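Local coordinates for protein phenolic acid decarboxylase (Sedimentibacter hydroxybenzoicus, PDB 7AE5) that catalyses the reversible, non-oxidative decarboxylation of 4-hydroxybenzoate and 3,4-dihydroxybenzoate using prenylated FMN and manganese, detoxifying phenolic compounds under anaerobic conditions, at residues Y330-E335 with S374-M379. Residues are numbered along the deposited sequence; the frame is centred on the assembly and turned at random.
Sequences YKQLKE and STPHGM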
ATOM      1  N   TYR C 330      -1.760 -30.955  -5.536  1.00 40.72           N
ATOM      2  CA  TYR C 330      -0.344 -31.305  -5.582  1.00 41.25           C
ATOM      3  C   TYR C 330       0.043 -31.857  -6.949  1.00 41.96           C
ATOM      4  O   TYR C 330       1.110 -31.528  -7.479  1.00 42.70           O
ATOM      5  CB  TYR C 330      -0.024 -32.316  -4.478  1.00 41.04           C
ATOM      6  CG  TYR C 330       1.307 -33.013  -4.638  1.00 41.70           C
ATOM      7  CD1 TYR C 330       2.494 -32.378  -4.293  1.00 42.18           C
ATOM      8  CD2 TYR C 330       1.378 -34.312  -5.127  1.00 41.94           C
ATOM      9  CE1 TYR C 330       3.714 -33.016  -4.436  1.00 42.89           C
ATOM     10  CE2 TYR C 330       2.592 -34.957  -5.275  1.00 42.58           C
ATOM     11  CZ  TYR C 330       3.756 -34.305  -4.928  1.00 43.05           C
ATOM     12  OH  TYR C 330       4.966 -34.944  -5.074  1.00 43.76           O
ATOM     13  N   LYS C 331      -0.818 -32.689  -7.539  1.00 43.53           N
ATOM     14  CA  LYS C 331      -0.508 -33.265  -8.843  1.00 44.23           C
ATOM     15  C   LYS C 331      -0.532 -32.207  -9.941  1.00 44.71           C
ATOM     16  O   LYS C 331       0.269 -32.267 -10.880  1.00 45.53           O
ATOM     17  CB  LYS C 331      -1.485 -34.396  -9.164  1.00 44.82           C
ATOM     18  CG  LYS C 331      -1.231 -35.680  -8.390  1.00 45.91           C
ATOM     19  CD  LYS C 331      -2.154 -36.790  -8.862  1.00 48.29           C
ATOM     20  CE  LYS C 331      -1.908 -38.085  -8.108  1.00 49.86           C
ATOM     21  NZ  LYS C 331      -0.480 -38.509  -8.160  1.00 50.76           N
ATOM     22  N   GLN C 332      -1.445 -31.236  -9.847  1.00 50.04           N
ATOM     23  CA  GLN C 332      -1.480 -30.165 -10.839  1.00 50.54           C
ATOM     24  C   GLN C 332      -0.249 -29.274 -10.736  1.00 51.05           C
ATOM     25  O   GLN C 332       0.323 -28.879 -11.757  1.00 51.91           O
ATOM     26  CB  GLN C 332      -2.758 -29.338 -10.686  1.00 50.06           C
ATOM     27  CG  GLN C 332      -4.031 -30.167 -10.623  1.00 49.70           C
ATOM     28  CD  GLN C 332      -5.279 -29.327 -10.429  1.00 49.44           C
ATOM     29  OE1 GLN C 332      -5.213 -28.199  -9.945  1.00 49.24           O
ATOM     30  NE2 GLN C 332      -6.429 -29.884 -10.791  1.00 49.54           N
ATOM     31  N   LEU C 333       0.172 -28.944  -9.511  1.00 43.63           N
ATOM     32  CA  LEU C 333       1.393 -28.160  -9.342  1.00 44.33           C
ATOM     33  C   LEU C 333       2.615 -28.938  -9.811  1.00 45.27           C
ATOM     34  O   LEU C 333       3.518 -28.373 -10.440  1.00 46.31           O
ATOM     35  CB  LEU C 333       1.564 -27.753  -7.877  1.00 43.77           C
ATOM     36  CG  LEU C 333       0.570 -26.775  -7.250  1.00 42.92           C
ATOM     37  CD1 LEU C 333       1.166 -26.170  -5.987  1.00 42.77           C
ATOM     38  CD2 LEU C 333       0.182 -25.685  -8.232  1.00 43.30           C
ATOM     39  N   LYS C 334       2.654 -30.240  -9.522  1.00 55.38           N
ATOM     40  CA  LYS C 334       3.848 -31.032  -9.801  1.00 56.19           C
ATOM     41  C   LYS C 334       4.070 -31.223 -11.297  1.00 57.02           C
ATOM     42  O   LYS C 334       5.213 -31.418 -11.726  1.00 57.95           O
ATOM     43  CB  LYS C 334       3.747 -32.388  -9.099  1.00 55.65           C
ATOM     44  CG  LYS C 334       5.026 -33.207  -9.120  1.00 56.38           C
ATOM     45  CD  LYS C 334       5.950 -32.817  -7.982  1.00 56.53           C
ATOM     46  CE  LYS C 334       7.012 -33.880  -7.749  1.00 56.98           C
ATOM     47  NZ  LYS C 334       7.991 -33.457  -6.714  1.00 57.24           N
ATOM     48  N   GLU C 335       3.003 -31.164 -12.101  1.00 82.89           N
ATOM     49  CA  GLU C 335       3.143 -31.400 -13.535  1.00 83.71           C
ATOM     50  C   GLU C 335       4.128 -30.421 -14.165  1.00 84.73           C
ATOM     51  O   GLU C 335       4.882 -30.786 -15.075  1.00 85.68           O
ATOM     52  CB  GLU C 335       1.776 -31.312 -14.223  1.00 83.35           C
ATOM     53  CG  GLU C 335       1.377 -29.908 -14.670  1.00 83.49           C
ATOM     54  CD  GLU C 335      -0.090 -29.779 -15.033  1.00 82.99           C
ATOM     55  OE1 GLU C 335      -0.855 -30.739 -14.795  1.00 82.70           O
ATOM     56  OE2 GLU C 335      -0.477 -28.709 -15.552  1.00 83.20           O
ATOM     57  N   SER C 374      -3.828 -20.344 -10.076  1.00 35.46           N
ATOM     58  CA  SER C 374      -4.310 -20.472 -11.444  1.00 36.11           C
ATOM     59  C   SER C 374      -4.835 -21.871 -11.763  1.00 35.75           C
ATOM     60  O   SER C 374      -5.036 -22.191 -12.940  1.00 36.32           O
ATOM     61  CB  SER C 374      -3.220 -20.066 -12.444  1.00 37.10           C
ATOM     62  OG  SER C 374      -1.945 -20.561 -12.077  1.00 37.15           O
ATOM     63  N   THR C 375      -5.060 -22.713 -10.752  1.00 38.37           N
ATOM     64  CA  THR C 375      -5.672 -24.018 -10.951  1.00 38.13           C
ATOM     65  C   THR C 375      -7.191 -23.905 -10.886  1.00 38.09           C
ATOM     66  O   THR C 375      -7.725 -22.920 -10.368  1.00 38.08           O
ATOM     67  CB  THR C 375      -5.171 -24.997  -9.893  1.00 37.43           C
ATOM     68  OG1 THR C 375      -5.321 -24.412  -8.594  1.00 36.86           O
ATOM     69  CG2 THR C 375      -3.705 -25.320 -10.130  1.00 37.73           C
ATOM     70  N   PRO C 376      -7.923 -24.892 -11.420  1.00 39.70           N
ATOM     71  CA  PRO C 376      -9.395 -24.818 -11.365  1.00 39.86           C
ATOM     72  C   PRO C 376      -9.957 -24.610  -9.968  1.00 39.37           C
ATOM     73  O   PRO C 376     -10.928 -23.861  -9.803  1.00 39.69           O
ATOM     74  CB  PRO C 376      -9.823 -26.169 -11.950  1.00 40.01           C
ATOM     75  CG  PRO C 376      -8.742 -26.503 -12.912  1.00 40.32           C
ATOM     76  CD  PRO C 376      -7.464 -25.994 -12.286  1.00 39.96           C
ATOM     77  N   HIS C 377      -9.371 -25.244  -8.954  1.00 42.67           N
ATOM     78  CA  HIS C 377      -9.869 -25.111  -7.593  1.00 42.39           C
ATOM     79  C   HIS C 377      -9.187 -23.982  -6.831  1.00 42.21           C
ATOM     80  O   HIS C 377      -9.853 -23.233  -6.111  1.00 42.44           O
ATOM     81  CB  HIS C 377      -9.688 -26.427  -6.835  1.00 42.00           C
ATOM     82  CG  HIS C 377     -10.333 -26.441  -5.485  1.00 42.02           C
ATOM     83  ND1 HIS C 377      -9.656 -26.101  -4.334  1.00 41.58           N
ATOM     84  CD2 HIS C 377     -11.592 -26.759  -5.101  1.00 42.60           C
ATOM     85  CE1 HIS C 377     -10.471 -26.206  -3.301  1.00 42.00           C
ATOM     86  NE2 HIS C 377     -11.652 -26.604  -3.738  1.00 42.63           N
ATOM     87  N   GLY C 378      -7.867 -23.844  -6.972  1.00 35.10           N
ATOM     88  CA  GLY C 378      -7.157 -22.829  -6.216  1.00 34.96           C
ATOM     89  C   GLY C 378      -7.506 -21.415  -6.627  1.00 35.49           C
ATOM     90  O   GLY C 378      -7.482 -20.503  -5.795  1.00 35.55           O
ATOM     91  N   MET C 379      -7.815 -21.206  -7.911  1.00 38.25           N
ATOM     92  CA  MET C 379      -8.161 -19.887  -8.430  1.00 38.92           C
ATOM     93  C   MET C 379      -9.295 -19.232  -7.650  1.00 39.06           C
ATOM     94  O   MET C 379      -9.119 -18.104  -7.171  1.00 39.24           O
ATOM     95  CB  MET C 379      -8.534 -19.948  -9.914  1.00 39.60           C
ATOM     96  CG  MET C 379      -8.671 -18.586 -10.553  1.00 40.41           C
ATOM     97  SD  MET C 379      -8.725 -18.668 -12.340  1.00 41.38           S
ATOM     98  CE  MET C 379      -7.023 -19.018 -12.625  1.00 41.18           C
TER
HETATM   99  O   HOH W   1      -7.809 -27.531  -9.418  1.00 50.37           O
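The carboxamide of Q332 meets the side chain of T375 through its oxygen end: CB and the methyl CG2 of T375 lie ahead of OE1, displaced toward one amide face, while P376 CD stands farther off that same face, 3.9 Å from OE1. The imidazole of H377 takes no part in the contact with Q332 and L333; it stacks on Y381, meets H349 with the planes inclined, and touches T325 and L329 earlier on helix 323-336. The motif is a capped helix start in the C-terminal UbiD domain, with the T375–G378 turn set against the flank of helix 323-336. Closest approach is Q332 OE1 to T375 CB, 3.2 Å, a contact of oxygen with carbon. Q332 spans the gap because its chain is extended beyond CG (chi2 178°). At the NE2 side of the carbonyl, a water donates to Q332 OE1 at 2.7 Å and accepts from H377 N at 2.8 Å, linking helix and turn. Deeper in, the T375 methyl faces L333 loosely, CG2 to CD2 being 4.3 Å; L333 also packs on R371 and L372 of helix 364-372 and on V343 of strand 340-347. T375 turns its carbon side to Q332 and L333 while its hydroxyl serves the turn: chi1 of 51° places OG1 between the backbone N and the carbonyl carbon. There OG1 is hydrogen-bonded to L372 O and also accepts from G378 N. Next door, S374 OG is hydrogen-bonded to R371 NH1 of a second subunit, another copy of this protein, so the loop borders a subunit interface. M379 N donates to T375 O at 3.0 Å, and the capping bond runs from G378 N to T375 OG1, 3.1 Å long and bent to 136° at the hydrogen.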